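Local coordinates for N-acyl-D-glutamate deacylase (Bordetella bronchiseptica, PDB 3GIP), which hydrolyses the amide bond of N-acyl-D-glutamate to release D-glutamate, as a zinc-dependent member of the amidohydrolase superfamily, at residues 280-285 against 372-377; 295-300 against 327-332; 353-358 against 392-397. All blocks are in the same frame, centred on the assembly; numbering follows the deposited sequence.

Contact 1 (280-285 against 372-377); sequences DIYPYP and RPHPRL. With FMT (formic acid), chain D.
Tyr-282 and Tyr-284 meet His-374, Pro-375 and Arg-376 in a buried aromatic and cation-pi cluster at the mouth of the amidohydrolase TIM barrel. Residues 280-285 run off the end of barrel strand 277-281. Residues 372-377 lead into helix 376-391. Arg-376 and the two tyrosines carry the contact. With CG set between its backbone N and carbonyl carbon (chi1 66°), Arg-376 sends its chain, extended from CG to NE, over one face of the Tyr-282 ring. Arg-376 CD sits above the ring, 4.1 Å from its centroid, as a CH-pi contact. The guanidinium lies farther out over the same ring: Arg-376 CZ is 4.5 Å from the centroid, a cation-pi distance. The two planes are 50° apart, so this is not a flat stack. Arg-376 CB packs on Tyr-284 CE2 at 3.4 Å. His-374 points its edge at the face of Tyr-284 in a T-shaped pair. Their planes are 89° apart and their centroids 4.8 Å apart. Pro-375 CG adds an apolar touch at Tyr-284 CE1.

The side chain of Arg-376 is about 7 Å from the zinc ion and about 4 Å from a bound acetate, and Tyr-282 touches the zinc ligand His-248. The formate that joins the two segments also bonds Lys-250 and Ser-288, and Ser-288 O accepts from Arg-376 NH2, which should help to fix the guanidinium. Acetate and formate probably come from the crystallisation liquor, but their binding here is consistent with a pocket for a carboxylate group of the substrate. Tyr-282 OH donates to formate O2 at 2.6 Å, and Arg-376 NH1 donates to formate O1 at 2.8 Å.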
loop_
_atom_site.group_PDB
_atom_site.type_symbol
_atom_site.label_atom_id
_atom_site.label_comp_id
_atom_site.label_asym_id
_atom_site.label_seq_id
_atom_site.Cartn_x
_atom_site.Cartn_y
_atom_site.Cartn_z
ATOM N N ASP A 280 -0.235 8.674 -2.583
ATOM C CA ASP A 280 0.073 8.154 -1.264
ATOM C C ASP A 280 1.569 8.193 -1.011
ATOM O O ASP A 280 2.371 8.280 -1.947
ATOM C CB ASP A 280 -0.489 6.726 -1.082
ATOM C CG ASP A 280 -0.036 5.757 -2.168
ATOM O OD1 ASP A 280 1.142 5.342 -2.166
ATOM O OD2 ASP A 280 -0.874 5.406 -3.029
ATOM N N ILE A 281 1.933 8.168 0.265
ATOM C CA ILE A 281 3.332 8.170 0.671
ATOM C C ILE A 281 3.514 7.315 1.915
ATOM O O ILE A 281 2.542 6.935 2.575
ATOM C CB ILE A 281 3.841 9.604 1.051
ATOM C CG1 ILE A 281 3.030 10.177 2.223
ATOM C CG2 ILE A 281 3.772 10.528 -0.140
ATOM C CD1 ILE A 281 3.572 9.837 3.618
ATOM N N TYR A 282 4.770 6.990 2.205
ATOM C CA TYR A 282 5.126 6.308 3.439
ATOM C C TYR A 282 5.993 7.399 4.074
ATOM O O TYR A 282 6.685 8.137 3.371
ATOM C CB TYR A 282 5.889 4.991 3.202
ATOM C CG TYR A 282 6.948 5.013 2.132
ATOM C CD1 TYR A 282 8.200 5.581 2.369
ATOM C CD2 TYR A 282 6.705 4.448 0.882
ATOM C CE1 TYR A 282 9.184 5.585 1.386
ATOM C CE2 TYR A 282 7.677 4.446 -0.107
ATOM C CZ TYR A 282 8.915 5.017 0.150
ATOM O OH TYR A 282 9.877 5.018 -0.829
ATOM N N PRO A 283 5.937 7.539 5.404
ATOM C CA PRO A 283 6.700 8.563 6.129
ATOM C C PRO A 283 8.189 8.338 6.363
ATOM O O PRO A 283 8.640 8.341 7.505
ATOM C CB PRO A 283 5.923 8.679 7.432
ATOM C CG PRO A 283 5.570 7.241 7.697
ATOM C CD PRO A 283 5.109 6.749 6.332
ATOM N N TYR A 284 8.947 8.166 5.279
ATOM C CA TYR A 284 10.392 7.941 5.360
ATOM C C TYR A 284 11.088 8.560 4.152
ATOM O O TYR A 284 10.526 8.596 3.054
ATOM C CB TYR A 284 10.712 6.444 5.381
ATOM C CG TYR A 284 10.027 5.658 6.472
ATOM C CD1 TYR A 284 10.686 5.341 7.663
ATOM C CD2 TYR A 284 8.723 5.200 6.302
ATOM C CE1 TYR A 284 10.056 4.577 8.651
ATOM C CE2 TYR A 284 8.087 4.448 7.280
ATOM C CZ TYR A 284 8.755 4.135 8.449
ATOM O OH TYR A 284 8.128 3.362 9.398
ATOM N N PRO A 285 12.329 9.042 4.336
ATOM C CA PRO A 285 13.095 9.659 3.250
ATOM C C PRO A 285 13.992 8.685 2.490
ATOM O O PRO A 285 14.963 9.091 1.859
ATOM C CB PRO A 285 13.897 10.725 3.976
ATOM C CG PRO A 285 14.275 10.004 5.226
ATOM C CD PRO A 285 12.975 9.308 5.637
ATOM N N ARG A 372 16.104 -8.101 5.707
ATOM C CA ARG A 372 16.290 -6.902 6.522
ATOM C C ARG A 372 15.487 -5.815 5.817
ATOM O O ARG A 372 16.040 -4.950 5.138
ATOM C CB ARG A 372 17.766 -6.510 6.578
ATOM C CG ARG A 372 18.045 -5.304 7.463
ATOM C CD ARG A 372 17.735 -5.604 8.919
ATOM N NE ARG A 372 18.663 -6.583 9.474
ATOM C CZ ARG A 372 19.962 -6.361 9.648
ATOM N NH1 ARG A 372 20.487 -5.190 9.312
ATOM N NH2 ARG A 372 20.737 -7.308 10.157
ATOM N N PRO A 373 14.163 -5.845 5.984
ATOM C CA PRO A 373 13.269 -4.875 5.354
ATOM C C PRO A 373 13.363 -3.435 5.830
ATOM O O PRO A 373 13.887 -3.141 6.904
ATOM C CB PRO A 373 11.894 -5.453 5.647
ATOM C CG PRO A 373 12.084 -5.988 7.036
ATOM C CD PRO A 373 13.419 -6.706 6.924
ATOM N N HIS A 374 12.833 -2.553 4.994
ATOM C CA HIS A 374 12.744 -1.138 5.297
ATOM C C HIS A 374 11.681 -1.137 6.405
ATOM O O HIS A 374 10.660 -1.824 6.294
ATOM C CB HIS A 374 12.270 -0.402 4.040
ATOM C CG HIS A 374 12.017 1.058 4.238
ATOM N ND1 HIS A 374 12.425 2.012 3.331
ATOM C CD2 HIS A 374 11.352 1.722 5.211
ATOM C CE1 HIS A 374 12.020 3.202 3.739
ATOM N NE2 HIS A 374 11.367 3.053 4.875
ATOM N N PRO A 375 11.909 -0.382 7.493
ATOM C CA PRO A 375 10.981 -0.304 8.626
ATOM C C PRO A 375 9.543 0.109 8.327
ATOM O O PRO A 375 8.657 -0.095 9.158
ATOM C CB PRO A 375 11.684 0.659 9.586
ATOM C CG PRO A 375 12.483 1.528 8.667
ATOM C CD PRO A 375 13.049 0.529 7.691
ATOM N N ARG A 376 9.312 0.680 7.149
ATOM C CA ARG A 376 7.966 1.100 6.763
ATOM C C ARG A 376 7.010 -0.093 6.826
ATOM O O ARG A 376 5.799 0.070 6.974
ATOM C CB ARG A 376 7.989 1.691 5.351
ATOM C CG ARG A 376 8.330 0.688 4.267
ATOM C CD ARG A 376 8.692 1.389 2.971
ATOM N NE ARG A 376 8.857 0.434 1.880
ATOM C CZ ARG A 376 9.385 0.732 0.699
ATOM N NH1 ARG A 376 9.814 1.963 0.445
ATOM N NH2 ARG A 376 9.469 -0.202 -0.241
ATOM N N LEU A 377 7.568 -1.292 6.717
ATOM C CA LEU A 377 6.786 -2.522 6.773
ATOM C C LEU A 377 6.001 -2.621 8.080
ATOM O O LEU A 377 4.844 -3.049 8.091
ATOM C CB LEU A 377 7.725 -3.728 6.656
ATOM C CG LEU A 377 7.127 -5.126 6.829
ATOM C CD1 LEU A 377 6.195 -5.442 5.667
ATOM C CD2 LEU A 377 8.262 -6.147 6.897
HETATM C C FMT D . 9.687 2.687 -3.234
HETATM O O1 FMT D . 10.172 2.058 -2.327
HETATM O O2 FMT D . 9.150 3.887 -2.996
#

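Contact 2 (295-300 against 327-332). With FMT (formic acid), chain E.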
loop_
_atom_site.group_PDB
_atom_site.type_symbol
_atom_site.label_atom_id
_atom_site.label_comp_id
_atom_site.label_asym_id
_atom_site.label_seq_id
_atom_site.Cartn_x
_atom_site.Cartn_y
_atom_site.Cartn_z
ATOM N N ARG A 295 22.527 2.410 -10.188
ATOM C CA ARG A 295 22.486 3.423 -9.131
ATOM C C ARG A 295 23.728 3.357 -8.245
ATOM O O ARG A 295 23.918 4.200 -7.366
ATOM C CB ARG A 295 21.245 3.228 -8.253
ATOM C CG ARG A 295 19.920 3.452 -8.962
ATOM C CD ARG A 295 18.767 3.240 -7.999
ATOM N NE ARG A 295 17.464 3.454 -8.622
ATOM C CZ ARG A 295 16.310 3.392 -7.966
ATOM N NH1 ARG A 295 16.298 3.123 -6.668
ATOM N NH2 ARG A 295 15.164 3.600 -8.605
ATOM N N ALA A 296 24.574 2.359 -8.486
ATOM C CA ALA A 296 25.783 2.160 -7.692
ATOM C C ALA A 296 26.656 3.403 -7.540
ATOM O O ALA A 296 27.260 3.615 -6.485
ATOM C CB ALA A 296 26.607 1.019 -8.283
ATOM N N GLU A 297 26.725 4.222 -8.586
ATOM C CA GLU A 297 27.546 5.426 -8.543
ATOM C C GLU A 297 26.738 6.723 -8.527
ATOM O O GLU A 297 27.292 7.799 -8.752
ATOM C CB GLU A 297 28.505 5.458 -9.737
ATOM C CG GLU A 297 29.535 4.331 -9.785
ATOM C CD GLU A 297 30.442 4.292 -8.567
ATOM O OE1 GLU A 297 30.655 5.351 -7.936
ATOM O OE2 GLU A 297 30.959 3.202 -8.251
ATOM N N THR A 298 25.437 6.631 -8.272
ATOM C CA THR A 298 24.607 7.833 -8.236
ATOM C C THR A 298 23.993 8.075 -6.862
ATOM O O THR A 298 23.615 9.199 -6.536
ATOM C CB THR A 298 23.472 7.783 -9.289
ATOM O OG1 THR A 298 22.616 6.667 -9.030
ATOM C CG2 THR A 298 24.052 7.659 -10.694
ATOM N N ILE A 299 23.899 7.023 -6.055
ATOM C CA ILE A 299 23.337 7.141 -4.713
ATOM C C ILE A 299 24.270 6.479 -3.711
ATOM O O ILE A 299 24.658 5.324 -3.889
ATOM C CB ILE A 299 21.944 6.462 -4.618
ATOM C CG1 ILE A 299 20.968 7.127 -5.593
ATOM C CG2 ILE A 299 21.419 6.546 -3.187
ATOM C CD1 ILE A 299 19.577 6.500 -5.603
ATOM N N ASP A 300 24.642 7.214 -2.665
ATOM C CA ASP A 300 25.512 6.668 -1.633
ATOM C C ASP A 300 24.688 5.935 -0.579
ATOM O O ASP A 300 23.465 6.086 -0.504
ATOM C CB ASP A 300 26.330 7.772 -0.952
ATOM C CG ASP A 300 27.462 8.292 -1.823
ATOM O OD1 ASP A 300 27.920 7.560 -2.728
ATOM O OD2 ASP A 300 27.909 9.433 -1.583
ATOM N N CYS A 327 36.471 -4.835 -5.663
ATOM C CA CYS A 327 35.897 -4.513 -6.970
ATOM C C CYS A 327 35.094 -3.220 -6.844
ATOM O O CYS A 327 34.919 -2.707 -5.735
ATOM C CB CYS A 327 34.983 -5.645 -7.453
ATOM S SG CYS A 327 33.519 -5.932 -6.421
ATOM N N ASP A 328 34.619 -2.680 -7.964
ATOM C CA ASP A 328 33.833 -1.450 -7.897
ATOM C C ASP A 328 32.406 -1.773 -7.461
ATOM O O ASP A 328 32.003 -2.934 -7.449
ATOM C CB ASP A 328 33.844 -0.701 -9.241
ATOM C CG ASP A 328 33.347 -1.545 -10.395
ATOM O OD1 ASP A 328 32.242 -2.109 -10.299
ATOM O OD2 ASP A 328 34.063 -1.627 -11.417
ATOM N N LYS A 329 31.650 -0.748 -7.086
ATOM C CA LYS A 329 30.287 -0.953 -6.617
ATOM C C LYS A 329 29.323 -1.545 -7.635
ATOM O O LYS A 329 28.456 -2.339 -7.273
ATOM C CB LYS A 329 29.720 0.358 -6.067
ATOM C CG LYS A 329 30.325 0.757 -4.727
ATOM C CD LYS A 329 29.694 2.026 -4.177
ATOM C CE LYS A 329 30.104 3.251 -4.975
ATOM N NZ LYS A 329 29.397 4.472 -4.491
ATOM N N THR A 330 29.460 -1.164 -8.901
ATOM C CA THR A 330 28.569 -1.690 -9.925
ATOM C C THR A 330 28.785 -3.193 -10.063
ATOM O O THR A 330 27.828 -3.959 -10.191
ATOM C CB THR A 330 28.813 -1.007 -11.282
ATOM O OG1 THR A 330 28.673 0.411 -11.130
ATOM C CG2 THR A 330 27.798 -1.495 -12.304
ATOM N N THR A 331 30.047 -3.609 -10.029
ATOM C CA THR A 331 30.391 -5.022 -10.131
ATOM C C THR A 331 29.848 -5.773 -8.922
ATOM O O THR A 331 29.294 -6.860 -9.056
ATOM C CB THR A 331 31.917 -5.209 -10.205
ATOM O OG1 THR A 331 32.401 -4.627 -11.423
ATOM C CG2 THR A 331 32.289 -6.688 -10.169
ATOM N N ALA A 332 30.010 -5.190 -7.739
ATOM C CA ALA A 332 29.519 -5.825 -6.524
ATOM C C ALA A 332 28.002 -5.978 -6.599
ATOM O O ALA A 332 27.459 -7.017 -6.227
ATOM C CB ALA A 332 29.904 -4.996 -5.300
HETATM C C FMT E . 12.852 3.420 -5.800
HETATM O O1 FMT E . 13.943 3.362 -5.289
HETATM O O2 FMT E . 12.730 3.242 -7.121
HETATM O O HOH W 1 32.938 1.904 -6.955
HETATM O O HOH W 2 31.034 1.220 -10.044
HETATM O O HOH W 3 27.243 6.508 -5.177
HETATM O O HOH W 4 30.386 7.280 -3.899
#
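Ala-296 packs against the first turn of helix 329-336, while Glu-297 and Asp-300 reach Lys-329 on the solvent side. The tight part centres on Ala-296. Ala-296 CB lies 3.6 Å from Thr-330 OG1 and 3.9 Å from Lys-329 CB. The Lys-329 chain then runs past Ala-296 and turns at chi3 (-71°), which brings its ammonium to the loop backbone. Lys-329 NZ donates to Ala-296 O at 3.0 Å, nearly in line with the C=O bond (162° at the oxygen).

The outer side is looser and wet. Glu-297 bends at chi2 and lays its carboxylate beside Lys-329 CE, with OE2 3.4 Å from that carbon. The salt bridges are long: Lys-329 NZ is 3.8 Å from Glu-297 OE1 and 3.9 Å from Asp-300 OD1. Two waters donate to Glu-297 OE2; one accepts from Lys-329 N and the other from Thr-330 N. These amides belong to the helix start, so the negative carboxylate probably interacts favourably with the positive end of the helix dipole. One water bridges Asp-300 OD1 and Lys-329 NZ; a second accepts from NZ and lies beside OD1. Asp-328 is the helix N-cap; its OD1 accepts from Thr-331 N at 2.7 Å. Arg-295 NH1 and NH2 donate nearly straight to O1 and O2 of a formate, probably from the crystallisation liquor.

The contact lies on the surface, its centre about 29 Å from the centre of the chain. Its loop joins strands 287-290 and 303-307, the outermost strands of a three-stranded antiparallel sheet. Helix 318-325 backs both sides, with Leu-318 touching Ala-296 and Lys-329.

Contact 3 (353-358 against 392-397)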
loop_
_atom_site.group_PDB
_atom_site.type_symbol
_atom_site.label_atom_id
_atom_site.label_comp_id
_atom_site.label_asym_id
_atom_site.label_seq_id
_atom_site.Cartn_x
_atom_site.Cartn_y
_atom_site.Cartn_z
ATOM N N ARG A 353 5.619 17.564 3.063
ATOM C CA ARG A 353 4.792 18.471 2.268
ATOM C C ARG A 353 3.859 17.696 1.345
ATOM O O ARG A 353 2.710 18.088 1.131
ATOM C CB ARG A 353 5.656 19.410 1.419
ATOM C CG ARG A 353 6.448 20.437 2.203
ATOM C CD ARG A 353 6.879 21.585 1.292
ATOM N NE ARG A 353 7.760 21.155 0.206
ATOM C CZ ARG A 353 9.065 20.933 0.339
ATOM N NH1 ARG A 353 9.652 21.102 1.515
ATOM N NH2 ARG A 353 9.789 20.541 -0.703
ATOM N N ILE A 354 4.364 16.602 0.786
ATOM C CA ILE A 354 3.560 15.780 -0.107
ATOM C C ILE A 354 2.406 15.172 0.683
ATOM O O ILE A 354 1.269 15.149 0.210
ATOM C CB ILE A 354 4.412 14.661 -0.745
ATOM C CG1 ILE A 354 5.457 15.291 -1.668
ATOM C CG2 ILE A 354 3.518 13.697 -1.532
ATOM C CD1 ILE A 354 6.472 14.309 -2.216
ATOM N N PHE A 355 2.693 14.700 1.893
ATOM C CA PHE A 355 1.654 14.113 2.726
ATOM C C PHE A 355 0.553 15.130 3.021
ATOM O O PHE A 355 -0.615 14.771 3.144
ATOM C CB PHE A 355 2.231 13.597 4.047
ATOM C CG PHE A 355 1.185 13.073 4.992
ATOM C CD1 PHE A 355 0.324 12.053 4.592
ATOM C CD2 PHE A 355 1.027 13.624 6.259
ATOM C CE1 PHE A 355 -0.683 11.593 5.441
ATOM C CE2 PHE A 355 0.024 13.168 7.116
ATOM C CZ PHE A 355 -0.831 12.154 6.704
ATOM N N GLN A 356 0.924 16.400 3.132
ATOM C CA GLN A 356 -0.059 17.435 3.417
ATOM C C GLN A 356 -1.034 17.676 2.272
ATOM O O GLN A 356 -2.088 18.276 2.473
ATOM C CB GLN A 356 0.643 18.742 3.787
ATOM C CG GLN A 356 1.290 18.696 5.155
ATOM C CD GLN A 356 1.960 20.003 5.524
ATOM O OE1 GLN A 356 2.837 20.482 4.810
ATOM N NE2 GLN A 356 1.547 20.585 6.646
ATOM N N HIS A 357 -0.696 17.218 1.070
ATOM C CA HIS A 357 -1.600 17.420 -0.055
ATOM C C HIS A 357 -2.951 16.800 0.301
ATOM O O HIS A 357 -3.011 15.690 0.825
ATOM C CB HIS A 357 -1.038 16.783 -1.326
ATOM C CG HIS A 357 -1.857 17.066 -2.545
ATOM N ND1 HIS A 357 -3.056 16.433 -2.799
ATOM C CD2 HIS A 357 -1.690 17.970 -3.540
ATOM C CE1 HIS A 357 -3.593 16.936 -3.896
ATOM N NE2 HIS A 357 -2.785 17.871 -4.365
ATOM N N PRO A 358 -4.054 17.514 0.015
ATOM C CA PRO A 358 -5.412 17.048 0.313
ATOM C C PRO A 358 -5.795 15.648 -0.161
ATOM O O PRO A 358 -6.664 15.008 0.436
ATOM C CB PRO A 358 -6.294 18.125 -0.321
ATOM C CG PRO A 358 -5.456 19.361 -0.202
ATOM C CD PRO A 358 -4.090 18.850 -0.611
ATOM N N ALA A 392 5.266 16.732 14.584
ATOM C CA ALA A 392 5.398 17.826 13.625
ATOM C C ALA A 392 4.155 18.694 13.441
ATOM O O ALA A 392 4.238 19.781 12.862
ATOM C CB ALA A 392 5.839 17.266 12.275
ATOM N N ARG A 393 3.010 18.212 13.914
ATOM C CA ARG A 393 1.751 18.943 13.793
ATOM C C ARG A 393 1.449 19.349 12.352
ATOM O O ARG A 393 0.999 20.467 12.094
ATOM C CB ARG A 393 1.778 20.187 14.688
ATOM C CG ARG A 393 1.920 19.861 16.164
ATOM C CD ARG A 393 0.797 18.940 16.606
ATOM N NE ARG A 393 0.922 18.523 17.998
ATOM C CZ ARG A 393 0.128 17.630 18.578
ATOM N NH1 ARG A 393 -0.850 17.057 17.885
ATOM N NH2 ARG A 393 0.307 17.309 19.850
ATOM N N LEU A 394 1.686 18.434 11.415
ATOM C CA LEU A 394 1.439 18.707 10.001
ATOM C C LEU A 394 -0.046 18.860 9.701
ATOM O O LEU A 394 -0.428 19.517 8.737
ATOM C CB LEU A 394 2.027 17.594 9.132
ATOM C CG LEU A 394 3.547 17.459 9.147
ATOM C CD1 LEU A 394 3.951 16.301 8.244
ATOM C CD2 LEU A 394 4.190 18.757 8.676
ATOM N N MET A 395 -0.875 18.221 10.520
ATOM C CA MET A 395 -2.328 18.299 10.402
ATOM C C MET A 395 -2.887 17.759 11.711
ATOM O O MET A 395 -2.135 17.252 12.540
ATOM C CB MET A 395 -2.844 17.478 9.205
ATOM C CG MET A 395 -2.581 15.982 9.272
ATOM S SD MET A 395 -3.176 15.133 7.778
ATOM C CE MET A 395 -2.025 15.767 6.555
ATOM N N THR A 396 -4.192 17.879 11.920
ATOM C CA THR A 396 -4.771 17.379 13.158
ATOM C C THR A 396 -4.932 15.875 13.081
ATOM O O THR A 396 -4.852 15.286 12.001
ATOM C CB THR A 396 -6.160 17.978 13.429
ATOM O OG1 THR A 396 -7.067 17.558 12.405
ATOM C CG2 THR A 396 -6.088 19.495 13.453
ATOM N N LEU A 397 -5.153 15.256 14.233
ATOM C CA LEU A 397 -5.343 13.817 14.281
ATOM C C LEU A 397 -6.598 13.467 13.475
ATOM O O LEU A 397 -6.625 12.465 12.755
ATOM C CB LEU A 397 -5.485 13.361 15.736
ATOM C CG LEU A 397 -5.567 11.851 15.981
ATOM C CD1 LEU A 397 -4.357 11.157 15.362
ATOM C CD2 LEU A 397 -5.622 11.586 17.480
#
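A Met-aromatic contact and one side-chain-to-backbone hydrogen bond join the end of helix 348-356 to the turn between helices 376-391 and 397-404. Met-395 meets Phe-355. The methyl group does the closest touching, with Met-395 CE 3.4 Å from Phe-355 CE2. The sulfur follows: Met-395 SD is 4.6 Å from the ring centroid and 48° off the ring normal, so it approaches obliquely. The bend of Met-395 at chi3 (69°) turns CE back onto the ring. The side chains cross at about a right angle. Leu-394 CD1 comes to the edge of the same ring, near its plane, 4.4 Å from Phe-355 CD2.

Gln-356 makes the polar part. Its chain is extended beyond CG, and this carries the amide across to the turn. Gln-356 NE2 donates to Leu-394 O at 3.1 Å, with an N-H...O angle of 165°. The bond uses a lone pair in the carbonyl plane. The acceptor also lies nearly in the Gln-356 amide plane, so the bond favours this rotation of the amide. The same NE2 rests 3.8 Å from Leu-394 CD2. The contact thus has a buried apolar half at Phe-355 and Met-395, and a more exposed half at Gln-356 and Leu-394.

Arg-403 of helix 397-404 adds a second tie, since its guanidinium bonds Phe-355 O and Gln-356 O. On its inner side Phe-355 touches Ile-281 of barrel strand 277-281. It also packs against Val-384 and Tyr-388 of helix 376-391, between strand and helix.

Contacts 1 and 3 are neighbours in the barrel, with centres about 17 Å apart. They touch through Ile-281 of strand 277-281, which packs on Ile-354 and Phe-355 of helix 348-356. They also share helix 376-391: contact 1 lies at its start and contact 3 follows its end. Their segments alternate along the chain. Contact 2 falls between the two segments of contact 1 in sequence and ends before contact 3 begins. It lies in an outlying part, its centre about 23 Å from that of contact 1 and 35 Å from that of contact 3. Contact 1 lies beside the zinc site, with contact 3 behind it on the barrel's helical layer.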